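Local coordinates for protein Mos1 transposase (Drosophila mauritiana, PDB 2F7T) that mediates cut-and-paste transposition of the Mos1 mariner element, this chain being its catalytic domain, with an RNase H-like fold and a DDD metal-binding motif, at residues A[37-42]-A[72-77]; A[85-90]-A[187-192]. All blocks are in the same frame, centred on the assembly; numbering follows the deposited sequence.

Interaction 1: A[37-42]-A[72-77]; sequences GDEKWI and KTMLCV. With MG (magnesium ion), chain B.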
loop_
_atom_site.group_PDB
_atom_site.type_symbol
_atom_site.label_atom_id
_atom_site.label_comp_id
_atom_site.label_asym_id
_atom_site.label_seq_id
_atom_site.Cartn_x
_atom_site.Cartn_y
_atom_site.Cartn_z
ATOM N N GLY A 37 -18.340 5.655 -0.983
ATOM C CA GLY A 37 -17.461 6.793 -0.859
ATOM C C GLY A 37 -16.408 6.567 0.192
ATOM O O GLY A 37 -16.555 5.670 1.021
ATOM N N ASP A 38 -15.338 7.361 0.148
ATOM C CA ASP A 38 -14.273 7.334 1.152
ATOM C C ASP A 38 -13.439 8.593 1.006
ATOM O O ASP A 38 -13.559 9.337 -0.001
ATOM C CB ASP A 38 -13.326 6.174 0.866
ATOM C CG ASP A 38 -12.513 5.752 2.118
ATOM O OD1 ASP A 38 -12.864 6.170 3.265
ATOM O OD2 ASP A 38 -11.525 4.992 2.034
ATOM N N GLU A 39 -12.579 8.818 2.004
ATOM C CA GLU A 39 -11.688 10.003 2.077
ATOM C C GLU A 39 -10.269 9.526 1.818
ATOM O O GLU A 39 -9.893 8.423 2.259
ATOM C CB GLU A 39 -11.686 10.583 3.496
ATOM C CG GLU A 39 -12.960 11.298 3.906
ATOM C CD GLU A 39 -14.020 10.370 4.534
ATOM O OE1 GLU A 39 -15.076 10.864 5.058
ATOM O OE2 GLU A 39 -13.788 9.112 4.545
ATOM N N LYS A 40 -9.469 10.347 1.153
ATOM C CA LYS A 40 -8.023 10.101 0.980
ATOM C C LYS A 40 -7.245 11.437 0.955
ATOM O O LYS A 40 -7.631 12.399 0.284
ATOM C CB LYS A 40 -7.784 9.283 -0.300
ATOM C CG LYS A 40 -6.367 9.302 -0.870
ATOM C CD LYS A 40 -6.382 8.690 -2.245
ATOM C CE LYS A 40 -5.016 8.239 -2.744
ATOM N NZ LYS A 40 -4.220 7.580 -1.632
ATOM N N TRP A 41 -6.178 11.488 1.739
ATOM C CA TRP A 41 -5.199 12.583 1.735
ATOM C C TRP A 41 -4.441 12.630 0.424
ATOM O O TRP A 41 -3.900 11.601 -0.026
ATOM C CB TRP A 41 -4.122 12.394 2.829
ATOM C CG TRP A 41 -4.596 12.682 4.201
ATOM C CD1 TRP A 41 -4.662 11.778 5.242
ATOM C CD2 TRP A 41 -5.059 13.946 4.731
ATOM N NE1 TRP A 41 -5.138 12.409 6.377
ATOM C CE2 TRP A 41 -5.398 13.731 6.097
ATOM C CE3 TRP A 41 -5.227 15.246 4.191
ATOM C CZ2 TRP A 41 -5.889 14.765 6.943
ATOM C CZ3 TRP A 41 -5.756 16.284 5.032
ATOM C CH2 TRP A 41 -6.064 16.027 6.395
ATOM N N ILE A 42 -4.374 13.829 -0.154
ATOM C CA ILE A 42 -3.470 14.086 -1.255
ATOM C C ILE A 42 -2.493 15.187 -0.854
ATOM O O ILE A 42 -2.905 16.203 -0.346
ATOM C CB ILE A 42 -4.200 14.435 -2.561
ATOM C CG1 ILE A 42 -5.235 13.358 -2.899
ATOM C CG2 ILE A 42 -3.183 14.575 -3.719
ATOM C CD1 ILE A 42 -6.306 13.860 -3.811
ATOM N N LYS A 72 -1.349 19.112 2.610
ATOM C CA LYS A 72 -2.213 17.990 2.267
ATOM C C LYS A 72 -3.637 18.456 2.270
ATOM O O LYS A 72 -3.998 19.259 3.112
ATOM C CB LYS A 72 -2.032 16.810 3.229
ATOM C CG LYS A 72 -2.263 17.086 4.741
ATOM C CD LYS A 72 -1.720 15.866 5.589
ATOM C CE LYS A 72 -2.351 15.723 7.003
ATOM N NZ LYS A 72 -2.278 14.281 7.517
ATOM N N THR A 73 -4.400 17.982 1.279
ATOM C CA THR A 73 -5.851 18.150 1.148
ATOM C C THR A 73 -6.544 16.797 1.268
ATOM O O THR A 73 -5.995 15.765 0.874
ATOM C CB THR A 73 -6.194 18.681 -0.205
ATOM O OG1 THR A 73 -5.494 17.900 -1.176
ATOM C CG2 THR A 73 -5.571 20.033 -0.409
ATOM N N MET A 74 -7.749 16.800 1.826
ATOM C CA MET A 74 -8.470 15.592 1.912
ATOM C C MET A 74 -9.429 15.537 0.753
ATOM O O MET A 74 -10.290 16.401 0.658
ATOM C CB MET A 74 -9.172 15.535 3.239
ATOM C CG MET A 74 -10.009 14.300 3.454
ATOM S SD MET A 74 -10.013 13.988 5.211
ATOM C CE MET A 74 -8.570 12.887 5.170
ATOM N N LEU A 75 -9.261 14.530 -0.116
ATOM C CA LEU A 75 -10.263 14.183 -1.126
ATOM C C LEU A 75 -11.435 13.364 -0.533
ATOM O O LEU A 75 -11.230 12.345 0.096
ATOM C CB LEU A 75 -9.633 13.365 -2.231
ATOM C CG LEU A 75 -10.652 12.736 -3.191
ATOM C CD1 LEU A 75 -11.272 13.806 -4.051
ATOM C CD2 LEU A 75 -9.896 11.840 -3.994
ATOM N N CYS A 76 -12.657 13.810 -0.705
ATOM C CA CYS A 76 -13.831 13.102 -0.196
ATOM C C CYS A 76 -14.633 12.833 -1.446
ATOM O O CYS A 76 -14.990 13.774 -2.113
ATOM C CB CYS A 76 -14.586 14.053 0.719
ATOM S SG CYS A 76 -13.566 14.574 2.167
ATOM N N VAL A 77 -14.896 11.581 -1.805
ATOM C CA VAL A 77 -15.399 11.308 -3.135
ATOM C C VAL A 77 -16.481 10.232 -3.003
ATOM O O VAL A 77 -16.320 9.371 -2.158
ATOM C CB VAL A 77 -14.272 10.921 -4.102
ATOM C CG1 VAL A 77 -13.489 9.653 -3.618
ATOM C CG2 VAL A 77 -14.822 10.691 -5.568
HETATM MG MG MG B . -12.124 5.653 5.265
HETATM O O HOH W 1 -10.767 4.435 4.259
HETATM O O HOH W 2 -10.867 7.150 4.864
HETATM O O HOH W 3 -13.228 7.008 6.354
HETATM O O HOH W 4 -11.131 5.344 7.226
#

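Interaction 2: A[85-90]-A[187-192]; sequences IYYELL and SVKKWL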
loop_
_atom_site.group_PDB
_atom_site.type_symbol
_atom_site.label_atom_id
_atom_site.label_comp_id
_atom_site.label_asym_id
_atom_site.label_seq_id
_atom_site.Cartn_x
_atom_site.Cartn_y
_atom_site.Cartn_z
ATOM N N ILE A 85 -20.051 10.778 -8.552
ATOM C CA ILE A 85 -21.308 11.518 -8.405
ATOM C C ILE A 85 -20.993 12.897 -7.868
ATOM O O ILE A 85 -21.488 13.923 -8.359
ATOM C CB ILE A 85 -22.277 10.731 -7.438
ATOM C CG1 ILE A 85 -22.613 9.390 -8.083
ATOM C CG2 ILE A 85 -23.515 11.525 -7.135
ATOM C CD1 ILE A 85 -23.121 8.364 -7.150
ATOM N N TYR A 86 -20.132 12.913 -6.859
ATOM C CA TYR A 86 -19.818 14.145 -6.125
ATOM C C TYR A 86 -18.490 13.986 -5.431
ATOM O O TYR A 86 -18.209 12.928 -4.935
ATOM C CB TYR A 86 -20.915 14.430 -5.087
ATOM C CG TYR A 86 -20.675 15.696 -4.266
ATOM C CD1 TYR A 86 -20.750 16.972 -4.861
ATOM C CD2 TYR A 86 -20.435 15.619 -2.916
ATOM C CE1 TYR A 86 -20.548 18.127 -4.121
ATOM C CE2 TYR A 86 -20.226 16.726 -2.171
ATOM C CZ TYR A 86 -20.291 17.980 -2.776
ATOM O OH TYR A 86 -20.084 19.098 -2.002
ATOM N N TYR A 87 -17.676 15.026 -5.361
ATOM C CA TYR A 87 -16.509 14.988 -4.453
ATOM C C TYR A 87 -16.139 16.364 -3.949
ATOM O O TYR A 87 -16.548 17.374 -4.506
ATOM C CB TYR A 87 -15.307 14.344 -5.165
ATOM C CG TYR A 87 -14.554 15.260 -6.124
ATOM C CD1 TYR A 87 -14.879 15.307 -7.485
ATOM C CD2 TYR A 87 -13.490 16.058 -5.668
ATOM C CE1 TYR A 87 -14.168 16.149 -8.356
ATOM C CE2 TYR A 87 -12.799 16.898 -6.517
ATOM C CZ TYR A 87 -13.123 16.929 -7.860
ATOM O OH TYR A 87 -12.455 17.820 -8.680
ATOM N N GLU A 88 -15.310 16.413 -2.918
ATOM C CA GLU A 88 -14.915 17.671 -2.304
ATOM C C GLU A 88 -13.447 17.506 -2.049
ATOM O O GLU A 88 -13.033 16.429 -1.638
ATOM C CB GLU A 88 -15.674 17.919 -0.999
ATOM C CG GLU A 88 -17.076 18.458 -1.237
ATOM C CD GLU A 88 -17.769 18.868 0.050
ATOM O OE1 GLU A 88 -17.080 19.016 1.082
ATOM O OE2 GLU A 88 -19.019 18.983 0.067
ATOM N N LEU A 89 -12.646 18.517 -2.377
ATOM C CA LEU A 89 -11.277 18.545 -1.930
ATOM C C LEU A 89 -11.183 19.540 -0.785
ATOM O O LEU A 89 -11.474 20.692 -0.955
ATOM C CB LEU A 89 -10.366 18.923 -3.104
ATOM C CG LEU A 89 -8.873 18.730 -2.890
ATOM C CD1 LEU A 89 -8.499 17.282 -2.585
ATOM C CD2 LEU A 89 -8.249 19.235 -4.208
ATOM N N LEU A 90 -10.892 19.105 0.419
ATOM C CA LEU A 90 -10.921 20.058 1.521
ATOM C C LEU A 90 -9.622 20.891 1.530
ATOM O O LEU A 90 -8.579 20.387 1.129
ATOM C CB LEU A 90 -11.072 19.370 2.842
ATOM C CG LEU A 90 -12.455 19.001 3.388
ATOM C CD1 LEU A 90 -13.433 18.669 2.324
ATOM C CD2 LEU A 90 -12.255 17.839 4.383
ATOM N N SER A 187 -4.097 22.562 -8.617
ATOM C CA SER A 187 -3.535 21.527 -9.516
ATOM C C SER A 187 -4.192 20.173 -9.197
ATOM O O SER A 187 -4.662 19.488 -10.094
ATOM C CB SER A 187 -2.030 21.443 -9.320
ATOM O OG SER A 187 -1.509 22.725 -9.541
ATOM N N VAL A 188 -4.230 19.851 -7.896
ATOM C CA VAL A 188 -4.825 18.637 -7.372
ATOM C C VAL A 188 -6.202 18.563 -8.017
ATOM O O VAL A 188 -6.513 17.564 -8.691
ATOM C CB VAL A 188 -4.831 18.651 -5.829
ATOM C CG1 VAL A 188 -5.270 17.294 -5.214
ATOM C CG2 VAL A 188 -3.463 18.950 -5.328
ATOM N N LYS A 189 -6.955 19.667 -7.957
ATOM C CA LYS A 189 -8.335 19.670 -8.408
ATOM C C LYS A 189 -8.463 19.436 -9.914
ATOM O O LYS A 189 -9.323 18.686 -10.417
ATOM C CB LYS A 189 -8.955 21.003 -7.974
ATOM C CG LYS A 189 -10.440 21.040 -7.837
ATOM C CD LYS A 189 -11.079 21.878 -8.945
ATOM C CE LYS A 189 -12.639 21.798 -8.922
ATOM N NZ LYS A 189 -13.226 21.608 -10.327
ATOM N N LYS A 190 -7.553 20.057 -10.633
ATOM C CA LYS A 190 -7.453 19.923 -12.084
ATOM C C LYS A 190 -7.134 18.499 -12.428
ATOM O O LYS A 190 -7.835 17.875 -13.242
ATOM C CB LYS A 190 -6.313 20.793 -12.616
ATOM C CG LYS A 190 -6.686 21.852 -13.585
ATOM C CD LYS A 190 -5.345 22.643 -14.054
ATOM C CE LYS A 190 -5.711 23.925 -14.803
ATOM N NZ LYS A 190 -4.607 24.219 -15.777
ATOM N N TRP A 191 -6.073 17.983 -11.817
ATOM C CA TRP A 191 -5.716 16.577 -12.067
ATOM C C TRP A 191 -6.892 15.587 -11.778
ATOM O O TRP A 191 -7.218 14.698 -12.566
ATOM C CB TRP A 191 -4.559 16.248 -11.180
ATOM C CG TRP A 191 -4.028 14.922 -11.519
ATOM C CD1 TRP A 191 -3.142 14.621 -12.521
ATOM C CD2 TRP A 191 -4.392 13.678 -10.909
ATOM N NE1 TRP A 191 -2.918 13.262 -12.544
ATOM C CE2 TRP A 191 -3.668 12.661 -11.566
ATOM C CE3 TRP A 191 -5.232 13.324 -9.858
ATOM C CZ2 TRP A 191 -3.748 11.312 -11.183
ATOM C CZ3 TRP A 191 -5.337 11.999 -9.503
ATOM C CH2 TRP A 191 -4.591 11.014 -10.144
ATOM N N LEU A 192 -7.563 15.817 -10.661
ATOM C CA LEU A 192 -8.693 14.987 -10.238
ATOM C C LEU A 192 -9.813 14.986 -11.285
ATOM O O LEU A 192 -10.271 13.911 -11.677
ATOM C CB LEU A 192 -9.200 15.468 -8.881
ATOM C CG LEU A 192 -9.090 14.747 -7.547
ATOM C CD1 LEU A 192 -8.203 13.502 -7.438
ATOM C CD2 LEU A 192 -8.772 15.784 -6.554
#

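Interaction 1: A[37-42]-A[72-77]
The carbonyl oxygen of I42 is gripped twice by T73: the amide N of T73 reaches I42 O at 2.8 Å, and its hydroxyl OG1 adds a longer bond to I42 O, 3.2 Å, tilted from the carbonyl plane. The hydroxyl gets there because chi1 of 48° sets OG1 between its own backbone N and carbonyl carbon. In return I42 N donates almost straight, at 175°, to T73 O. The same antiparallel ladder continues through the hydrogen-bonded pairs K40-L75 and D38-V77.

On the face carrying E39, W41, M74 and C76, the indole of W41 is clamped from two opposite sides. The M74 methyl CE lies over one face, 3.4 Å from W41 CE2, and its sulfur makes a Met-aromatic contact. Across the other face runs the extended K72 chain: CE sits above the six-membered ring in a CH-pi contact, and NZ stands 3.7 Å from the centroid of the five-membered ring as a cation-pi partner. With W41 replaced by an alanine, the K72 aliphatic chain and the M74 methyl would probably lose the flat surface that separates them, and a gap would open over the strand pair.

D38 belongs to the DDD motif. With CG anti to the backbone N (chi1 -159°), its OD1 binds magnesium at 2.2 Å, four waters and D131 completing the shell. E39, whose OE1 bonds to H136, accepts from one of those waters at OE2, 2.8 Å, and so forms a second shell.

Within the RNase H-like sheet, strand 72-80 lies between 34-43 and 83-89; helix 185-198 covers I42, T73 and V77, while helix 164-178 packs on D38 and K40.

Interaction 2: A[85-90]-A[187-192]
Y87 and L89, two residues apart on one strand and pointing to the same side, meet helix residues V188, K189 and L192 in different ways. Y87 approaches with the far end of its ring. Its side chain crosses that of K189 at about a right angle, and the hydroxyl OH rests 3.9 Å from K189 CG. L192 comes in obliquely at the same end of the tyrosine, its CB 4.0 Å from Y87 OH and its CD2 4.2 Å from Y87 CE2. The ring is carried toward the helix by chi1 of 79°, which places CG between the backbone N and the carbonyl carbon.

The polar end of this tyrosine is not spent on the helix backbone: OH hydrogen-bonds to D193, one residue beyond the segment, and the same carboxylate group forms a salt bridge with K189 NZ. One acid thus receives both side chains, and the K189 chain, bent at chi2 and chi4, leads forward along the helix to it, passing the tyrosine hydroxyl.

This is the strand-on-helix packing of an alpha/beta fold, here with the RNase H-like sheet's outermost strand 83-89 laid against helix 185-198. Their segment axes run nearly antiparallel, at 159°, and come within 10.0 Å.

L89 supplies the purely apolar half. Its CD2 branch comes closest to the helix, 3.7 Å from V188 CG1, the two side chains crossing at about a right angle. L89 CD2 also comes 4.2 Å from L192 CD2, while L89 O accepts a hydrogen bond from Y185 OH. F196, further along the helix, meets the Y87 ring with the planes at about 55°.

Overall arrangement
From the N terminus, the chain first lays down strand 34-43, which carries a metal-binding aspartate. After a partly unmodelled excursion it returns as strand 72-80, and interaction 1 closes that loop. Strand 83-89 follows directly, and interaction 2 opens there; it closes about a hundred residues later, when helix 185-198 comes back onto the sheet. The two contacts are therefore in series, neither nested nor crossed. Their centres lie 9 Å apart, and they share the sheet: C76 O and M74 O probably accept hydrogen bonds from E88 N and L90 N. Together they join the metal-bearing strand, through its neighbour, to the sheet's outer strand and the late helix.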